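Local coordinates for Lmo2470 protein (PDB 5HL3) that is a calcium-binding internalin with leucine-rich repeats, interacts with afadin and helps Listeria monocytogenes to cross basement membranes, at residues D61-Q64 with L65-R68; K25-A28 with K29-K33. One frame throughout, in Å; residues are numbered along the deposited sequence.

How the interactions relate
Both interactions are local helical contacts at the N-terminal end of the repeat region. Interaction 2 closes helix 21-30 with a Schellman motif, whereas interaction 1 lies where helix 60-63 passes into 3-10 geometry. Their centres are 15 Å apart, and they meet directly where Leu-66 CD2 packs on Met-27 SE at 4.0 Å. Phe-53, on the edge strand 50-53, touches side chains of both. Bound calcium lies about 6 Å from the side chain of Lys-25. Two residues known to bind calcium, though without the ion here, are also near: Asp-38, about 3 Å from the Lys-33 side chain, and Glu-81, about 7 Å from that of Lys-29 and 10 Å from that of Met-63. No residue of either contact is a known calcium ligand.

Interaction 1: residues D61-Q64 with L65-R68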
loop_
_atom_site.group_PDB
_atom_site.type_symbol
_atom_site.label_atom_id
_atom_site.label_comp_id
_atom_site.label_asym_id
_atom_site.label_seq_id
_atom_site.Cartn_x
_atom_site.Cartn_y
_atom_site.Cartn_z
ATOM N N ASP A 61 23.074 -1.174 -19.088
ATOM C CA ASP A 61 24.452 -0.912 -19.512
ATOM C C ASP A 61 24.700 0.523 -19.898
ATOM O O ASP A 61 25.741 1.115 -19.509
ATOM C CB ASP A 61 24.838 -1.831 -20.667
ATOM C CG ASP A 61 25.075 -3.260 -20.219
ATOM O OD1 ASP A 61 25.208 -3.486 -18.984
ATOM O OD2 ASP A 61 25.154 -4.150 -21.103
ATOM N N SER A 62 23.808 1.127 -20.669
ATOM C CA SER A 62 24.044 2.526 -21.011
ATOM C C SER A 62 23.844 3.481 -19.832
ATOM O O SER A 62 24.546 4.493 -19.749
ATOM C CB SER A 62 23.302 2.939 -22.285
ATOM O OG SER A 62 21.950 2.558 -22.307
HETATM N N MSE A 63 22.938 3.188 -18.895
HETATM C CA MSE A 63 22.797 4.054 -17.732
HETATM C C MSE A 63 24.077 4.058 -16.918
HETATM O O MSE A 63 24.411 5.055 -16.288
HETATM C CB MSE A 63 21.586 3.606 -16.888
HETATM C CG MSE A 63 21.167 4.673 -15.860
HETATM SE SE MSE A 63 20.437 6.330 -16.655
HETATM C CE MSE A 63 18.545 5.816 -16.649
ATOM N N GLN A 64 24.805 2.943 -16.904
ATOM C CA GLN A 64 26.084 2.844 -16.193
ATOM C C GLN A 64 27.120 3.864 -16.696
ATOM O O GLN A 64 28.041 4.220 -15.953
ATOM C CB GLN A 64 26.643 1.437 -16.389
ATOM C CG GLN A 64 27.852 1.118 -15.552
ATOM C CD GLN A 64 27.476 0.608 -14.192
ATOM O OE1 GLN A 64 26.472 -0.150 -14.037
ATOM N NE2 GLN A 64 28.298 0.925 -13.207
ATOM N N LEU A 65 26.977 4.333 -17.938
ATOM C CA LEU A 65 27.896 5.323 -18.501
ATOM C C LEU A 65 27.876 6.634 -17.720
ATOM O O LEU A 65 28.764 7.453 -17.895
ATOM C CB LEU A 65 27.598 5.599 -19.976
ATOM C CG LEU A 65 27.685 4.384 -20.923
ATOM C CD1 LEU A 65 27.019 4.727 -22.249
ATOM C CD2 LEU A 65 29.135 3.943 -21.123
ATOM N N LEU A 66 26.880 6.852 -16.872
ATOM C CA LEU A 66 26.891 8.028 -16.005
ATOM C C LEU A 66 28.105 8.078 -15.087
ATOM O O LEU A 66 28.490 9.169 -14.625
ATOM C CB LEU A 66 25.604 8.097 -15.160
ATOM C CG LEU A 66 24.316 8.435 -15.871
ATOM C CD1 LEU A 66 23.145 8.323 -14.903
ATOM C CD2 LEU A 66 24.328 9.823 -16.493
ATOM N N GLU A 67 28.768 6.943 -14.874
ATOM C CA GLU A 67 29.985 6.943 -14.035
ATOM C C GLU A 67 31.180 7.622 -14.732
ATOM O O GLU A 67 32.219 7.813 -14.119
ATOM C CB GLU A 67 30.352 5.539 -13.600
ATOM C CG GLU A 67 30.876 4.661 -14.727
ATOM C CD GLU A 67 30.879 3.186 -14.405
ATOM O OE1 GLU A 67 30.657 2.787 -13.231
ATOM O OE2 GLU A 67 31.103 2.383 -15.328
ATOM N N ARG A 68 31.008 8.000 -16.001
ATOM C CA ARG A 68 32.058 8.694 -16.754
ATOM C C ARG A 68 32.067 10.191 -16.489
ATOM O O ARG A 68 32.934 10.880 -17.004
ATOM C CB ARG A 68 31.878 8.442 -18.246
ATOM C CG ARG A 68 32.067 6.961 -18.611
ATOM C CD ARG A 68 31.426 6.620 -19.942
ATOM N NE ARG A 68 32.041 7.312 -21.081
ATOM C CZ ARG A 68 32.959 6.793 -21.892
ATOM N NH1 ARG A 68 33.456 5.588 -21.674
ATOM N NH2 ARG A 68 33.404 7.502 -22.911
#
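Gln-64 and Glu-67, three residues apart, are joined through their side chains. NE2 of Gln-64 donates to OE1 of Glu-67 at 3.0 Å along a nearly straight N-H...O path (166°). The bond looks different from its two ends: OE1 lies almost in the plane of the amide, while NE2 stands well above the plane of the carboxylate, and the two flat groups are turned 62° against each other. Glu-67 reaches back because its CG sits between the backbone N and the carbonyl carbon (chi1 71°). That choice lays CG 3.1 Å from the Gln-64 carbonyl O and sets the second oxygen, OE2, beside CG of Gln-64 at 3.5 Å.

The backbone is held by bonds of i to i+3 spacing: Leu-65 N to Ser-62 O, Leu-66 N to Met-63 O, and Glu-67 N to Gln-64 O, followed by Arg-68 N to Leu-65 O. Such a run is that of a short 3-10 helix, and here it follows on from helix 60-63 within the connection between strands 50-53 and 76-79, the first two of the long parallel sheet of the leucine-rich repeat region.

Apolar contact joins two buried side chains, the selenomethionine Met-63 and Leu-66. They run alongside each other in the same direction, SE of the former 3.8 Å from CD1 of the latter, and both rest on Phe-53 of strand 50-53. Separately, CB of Ser-62 touches CD1 of Leu-65 at 4.1 Å; the Ser-62 hydroxyl is hydrogen-bonded to Thr-59 N, and Leu-65 also packs on Leu-23 of helix 21-30.

Interaction 2: residues K25-A28 with K29-K33; sequences KDMA and KNLNK
Lys-33 N donates to Ala-28 O at 2.9 Å, reaching back five residues over the end of helix 21-30. With Asn-32 N bonded to Lys-29 O and Asn-32 itself at positive phi (52°), this makes a Schellman motif, which turns the chain out of the helix. Before it run regular i to i+4 bonds, among them Asn-30 N to Asp-26 O and Leu-31 N to Met-27 O.

The chain of selenomethionine Met-27 folds at chi2 (-56°) and again at chi3 (-45°), which brings SE to 3.8 Å from ND2 of Asn-30 and CE to 4.0 Å from CD1 of Leu-31. CB of Ala-28 approaches Lys-33 O at 3.7 Å, and Ala-28, Leu-31 and Lys-33 all touch Ile-14 of helix 14-17, also in the N-terminal internalin region.

The polar ends of Asp-26 and Asn-30 turn to strand 50-53 and the residues just after it. Asn-30 OD1 accepts from Gly-52 N, while the Asp-26 carboxylate accepts from Glu-54 N and is also bonded to Thr-55 OG1. The helix is thus joined to this edge strand of the repeat sheet by polar as well as apolar contacts.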
loop_
_atom_site.group_PDB
_atom_site.type_symbol
_atom_site.label_atom_id
_atom_site.label_comp_id
_atom_site.label_asym_id
_atom_site.label_seq_id
_atom_site.Cartn_x
_atom_site.Cartn_y
_atom_site.Cartn_z
ATOM N N LYS A 25 21.185 12.077 -25.625
ATOM C CA LYS A 25 20.018 12.933 -25.878
ATOM C C LYS A 25 19.465 13.471 -24.554
ATOM O O LYS A 25 19.236 14.676 -24.408
ATOM C CB LYS A 25 18.946 12.143 -26.643
ATOM C CG LYS A 25 17.570 12.788 -26.736
ATOM C CD LYS A 25 16.642 12.071 -27.713
ATOM C CE LYS A 25 15.192 12.575 -27.615
ATOM N NZ LYS A 25 14.494 12.138 -26.357
ATOM N N ASP A 26 19.266 12.575 -23.586
ATOM C CA ASP A 26 18.733 12.993 -22.289
ATOM C C ASP A 26 19.726 13.880 -21.548
ATOM O O ASP A 26 19.320 14.849 -20.914
ATOM C CB ASP A 26 18.334 11.789 -21.446
ATOM C CG ASP A 26 17.074 11.104 -21.961
ATOM O OD1 ASP A 26 16.507 11.537 -23.007
ATOM O OD2 ASP A 26 16.680 10.099 -21.311
HETATM N N MSE A 27 21.013 13.603 -21.679
HETATM C CA MSE A 27 22.009 14.471 -21.023
HETATM C C MSE A 27 22.047 15.850 -21.658
HETATM O O MSE A 27 22.192 16.829 -20.946
HETATM C CB MSE A 27 23.383 13.799 -21.005
HETATM C CG MSE A 27 23.464 12.656 -19.993
HETATM SE SE MSE A 27 22.990 13.186 -18.134
HETATM C CE MSE A 27 24.009 14.849 -18.026
ATOM N N ALA A 28 21.924 15.951 -22.976
ATOM C CA ALA A 28 21.871 17.263 -23.617
ATOM C C ALA A 28 20.684 18.066 -23.102
ATOM O O ALA A 28 20.784 19.269 -22.864
ATOM C CB ALA A 28 21.827 17.123 -25.145
ATOM N N LYS A 29 19.545 17.399 -22.916
ATOM C CA LYS A 29 18.371 18.084 -22.376
ATOM C C LYS A 29 18.642 18.537 -20.929
ATOM O O LYS A 29 18.332 19.666 -20.552
ATOM C CB LYS A 29 17.151 17.171 -22.446
ATOM C CG LYS A 29 15.877 17.870 -22.016
ATOM C CD LYS A 29 14.679 16.960 -22.125
ATOM C CE LYS A 29 13.515 17.560 -21.351
ATOM N NZ LYS A 29 12.449 16.592 -21.027
ATOM N N ASN A 30 19.216 17.657 -20.102
ATOM C CA ASN A 30 19.562 18.026 -18.724
ATOM C C ASN A 30 20.513 19.229 -18.668
ATOM O O ASN A 30 20.377 20.101 -17.810
ATOM C CB ASN A 30 20.205 16.841 -17.999
ATOM C CG ASN A 30 19.193 15.802 -17.532
ATOM O OD1 ASN A 30 18.151 16.148 -16.994
ATOM N ND2 ASN A 30 19.518 14.542 -17.701
ATOM N N LEU A 31 21.436 19.296 -19.629
ATOM C CA LEU A 31 22.456 20.361 -19.702
ATOM C C LEU A 31 21.975 21.587 -20.483
ATOM O O LEU A 31 22.727 22.550 -20.662
ATOM C CB LEU A 31 23.709 19.757 -20.371
ATOM C CG LEU A 31 24.498 18.765 -19.504
ATOM C CD1 LEU A 31 25.310 17.809 -20.338
ATOM C CD2 LEU A 31 25.392 19.532 -18.532
ATOM N N ASN A 32 20.750 21.552 -20.981
ATOM C CA ASN A 32 20.215 22.606 -21.838
ATOM C C ASN A 32 21.125 22.937 -23.023
ATOM O O ASN A 32 21.372 24.103 -23.334
ATOM C CB ASN A 32 19.843 23.870 -21.067
ATOM C CG ASN A 32 18.946 24.798 -21.893
ATOM O OD1 ASN A 32 18.205 24.348 -22.774
ATOM N ND2 ASN A 32 19.003 26.080 -21.614
ATOM N N LYS A 33 21.649 21.897 -23.663
ATOM C CA LYS A 33 22.433 22.052 -24.885
ATOM C C LYS A 33 21.565 21.581 -26.045
ATOM O O LYS A 33 20.830 20.594 -25.916
ATOM C CB LYS A 33 23.707 21.206 -24.823
ATOM C CG LYS A 33 24.735 21.685 -23.822
ATOM C CD LYS A 33 25.350 23.014 -24.233
ATOM C CE LYS A 33 26.607 23.350 -23.459
ATOM N NZ LYS A 33 27.079 24.727 -23.767
#